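Local coordinates for lipoprotein (Clostridium difficile, PDB 4OTE) that probably binds methionine outside the cell membrane as the substrate-binding lipoprotein of an uptake system, and is seen with selenomethionine in its cleft, at residues E99-K102 / G103-I106. Numbering follows the deposited sequence.
With ZN (zinc ion), chain E.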
ATOM      1  N   GLU A  99      -0.835 -11.588 -23.288  1.00 45.47           N
ATOM      2  CA  GLU A  99      -2.096 -11.576 -24.034  1.00 47.06           C
ATOM      3  C   GLU A  99      -2.648 -10.172 -24.320  1.00 48.18           C
ATOM      4  O   GLU A  99      -3.718 -10.048 -24.916  1.00 48.59           O
ATOM      5  CB  GLU A  99      -3.144 -12.415 -23.293  1.00 47.17           C
ATOM      6  CG  GLU A  99      -2.735 -13.873 -23.137  1.00 48.85           C
ATOM      7  CD  GLU A  99      -3.812 -14.734 -22.502  1.00 49.54           C
ATOM      8  OE1 GLU A  99      -4.171 -14.491 -21.330  1.00 48.48           O
ATOM      9  OE2 GLU A  99      -4.288 -15.677 -23.170  1.00 50.10           O
ATOM     10  N   PHE A 100      -1.933  -9.124 -23.904  1.00 48.65           N
ATOM     11  CA  PHE A 100      -2.334  -7.753 -24.240  1.00 50.95           C
ATOM     12  C   PHE A 100      -2.297  -7.540 -25.757  1.00 54.05           C
ATOM     13  O   PHE A 100      -1.415  -8.056 -26.442  1.00 54.13           O
ATOM     14  CB  PHE A 100      -1.447  -6.707 -23.539  1.00 49.25           C
ATOM     15  CG  PHE A 100      -1.842  -6.424 -22.109  1.00 47.31           C
ATOM     16  CD1 PHE A 100      -3.111  -5.940 -21.804  1.00 46.32           C
ATOM     17  CD2 PHE A 100      -0.942  -6.627 -21.070  1.00 45.58           C
ATOM     18  CE1 PHE A 100      -3.476  -5.683 -20.493  1.00 45.38           C
ATOM     19  CE2 PHE A 100      -1.302  -6.368 -19.755  1.00 44.91           C
ATOM     20  CZ  PHE A 100      -2.570  -5.895 -19.466  1.00 44.28           C
ATOM     21  N   LYS A 101      -3.270  -6.788 -26.267  1.00 56.45           N
ATOM     22  CA  LYS A 101      -3.388  -6.498 -27.701  1.00 59.41           C
ATOM     23  C   LYS A 101      -3.872  -5.063 -27.912  1.00 59.09           C
ATOM     24  O   LYS A 101      -4.198  -4.370 -26.948  1.00 55.55           O
ATOM     25  CB  LYS A 101      -4.352  -7.487 -28.370  1.00 61.84           C
ATOM     26  CG  LYS A 101      -5.694  -7.639 -27.665  1.00 64.28           C
ATOM     27  CD  LYS A 101      -6.831  -7.864 -28.652  1.00 69.53           C
ATOM     28  CE  LYS A 101      -8.120  -8.298 -27.965  1.00 71.20           C
ATOM     29  NZ  LYS A 101      -8.489  -7.468 -26.783  1.00 69.65           N
ATOM     30  N   LYS A 102      -3.914  -4.627 -29.171  1.00 64.29           N
ATOM     31  CA  LYS A 102      -4.406  -3.287 -29.527  1.00 66.29           C
ATOM     32  C   LYS A 102      -5.787  -3.009 -28.944  1.00 63.65           C
ATOM     33  O   LYS A 102      -6.677  -3.858 -29.009  1.00 64.41           O
ATOM     34  CB  LYS A 102      -4.458  -3.096 -31.051  1.00 76.04           C
ATOM     35  CG  LYS A 102      -3.400  -2.155 -31.618  1.00 83.56           C
ATOM     36  CD  LYS A 102      -2.038  -2.818 -31.733  1.00 86.79           C
ATOM     37  CE  LYS A 102      -1.060  -1.931 -32.490  1.00 92.64           C
ATOM     38  NZ  LYS A 102       0.193  -2.653 -32.842  1.00 95.20           N
ATOM     39  N   GLY A 103      -5.953  -1.821 -28.368  1.00 61.26           N
ATOM     40  CA  GLY A 103      -7.237  -1.394 -27.825  1.00 61.01           C
ATOM     41  C   GLY A 103      -7.433  -1.686 -26.348  1.00 58.87           C
ATOM     42  O   GLY A 103      -8.293  -1.078 -25.707  1.00 59.16           O
ATOM     43  N   ASP A 104      -6.642  -2.608 -25.798  1.00 56.58           N
ATOM     44  CA  ASP A 104      -6.790  -3.005 -24.398  1.00 54.95           C
ATOM     45  C   ASP A 104      -6.578  -1.821 -23.455  1.00 53.69           C
ATOM     46  O   ASP A 104      -5.771  -0.929 -23.725  1.00 50.99           O
ATOM     47  CB  ASP A 104      -5.816  -4.135 -24.038  1.00 54.22           C
ATOM     48  CG  ASP A 104      -6.229  -5.485 -24.617  1.00 55.64           C
ATOM     49  OD1 ASP A 104      -7.265  -5.570 -25.309  1.00 59.01           O
ATOM     50  OD2 ASP A 104      -5.506  -6.476 -24.374  1.00 54.05           O
ATOM     51  N   THR A 105      -7.313  -1.829 -22.345  1.00 53.61           N
ATOM     52  CA  THR A 105      -7.288  -0.735 -21.386  1.00 54.62           C
ATOM     53  C   THR A 105      -6.755  -1.199 -20.032  1.00 51.75           C
ATOM     54  O   THR A 105      -7.144  -2.259 -19.535  1.00 50.43           O
ATOM     55  CB  THR A 105      -8.700  -0.150 -21.194  1.00 58.16           C
ATOM     56  OG1 THR A 105      -9.582  -1.176 -20.722  1.00 61.84           O
ATOM     57  CG2 THR A 105      -9.239   0.405 -22.505  1.00 60.12           C
ATOM     58  N   ILE A 106      -5.862  -0.403 -19.443  1.00 50.76           N
ATOM     59  CA  ILE A 106      -5.386  -0.641 -18.082  1.00 48.98           C
ATOM     60  C   ILE A 106      -5.859   0.493 -17.171  1.00 48.44           C
ATOM     61  O   ILE A 106      -5.602   1.667 -17.448  1.00 48.78           O
ATOM     62  CB  ILE A 106      -3.845  -0.768 -18.021  1.00 49.55           C
ATOM     63  CG1 ILE A 106      -3.385  -1.985 -18.836  1.00 50.47           C
ATOM     64  CG2 ILE A 106      -3.368  -0.903 -16.576  1.00 46.59           C
ATOM     65  CD1 ILE A 106      -1.884  -2.180 -18.879  1.00 50.16           C
TER
HETATM   66 ZN    ZN E 303      -5.092 -16.973 -22.142  0.57 27.19          ZN
HETATM   67  O   HOH W   1      -7.955  -8.683 -24.014  1.00 47.17           O
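Asp104 folds back over the type II beta turn that runs from Lys101 to Asp104 and is gripped by both the backbone and the side chain of Lys101. Asp104 CB packs beside Lys101 O and lies 3.9 Å from Phe100 CD1. CG stands anti to the carbonyl carbon (chi1 -74°), which carries the carboxylate back across the mouth of the turn. OD2 accepts a hydrogen bond from Lys101 N at 2.9 Å, met from above the carboxylate plane, and also lies at the edge of the Phe100 ring, 3.6 Å from CD1. OD1 turns its syn lone pair to Lys101 NZ, forming a 2.7 Å salt bridge. The lysine chain bends at chi2 and again at chi4 (48°), bringing its ammonium group round to OD1. A water accepts from NZ and donates a weak bond to OD2, linking the two partners a second time. The turn itself is closed by the backbone bond from Asp104 N to Lys101 O, 3.2 Å long. Gly103 has a positive phi (93°), which glycine adopts readily, as is usual at the third position of a type II turn. Beyond the turn, CD1 of Ile106 approaches the Phe100 ring obliquely, 3.8 Å from CZ, and both residues are buried. Glu99 leads off the other way, with OE2 on a zinc ion and OE1 bonded to Lys95 N. The turn delivers the chain into strand 105-109. Backbone bonds from Asp104, just ahead of the strand, and from Ile106 within it reach Gln150 of the parallel strand 150-154. With Lys101 N and NZ both directed at its carboxylate, Asp104 is probably kept ionised, and the salt bridge and the two backbone N-H bonds together probably help hold the turn.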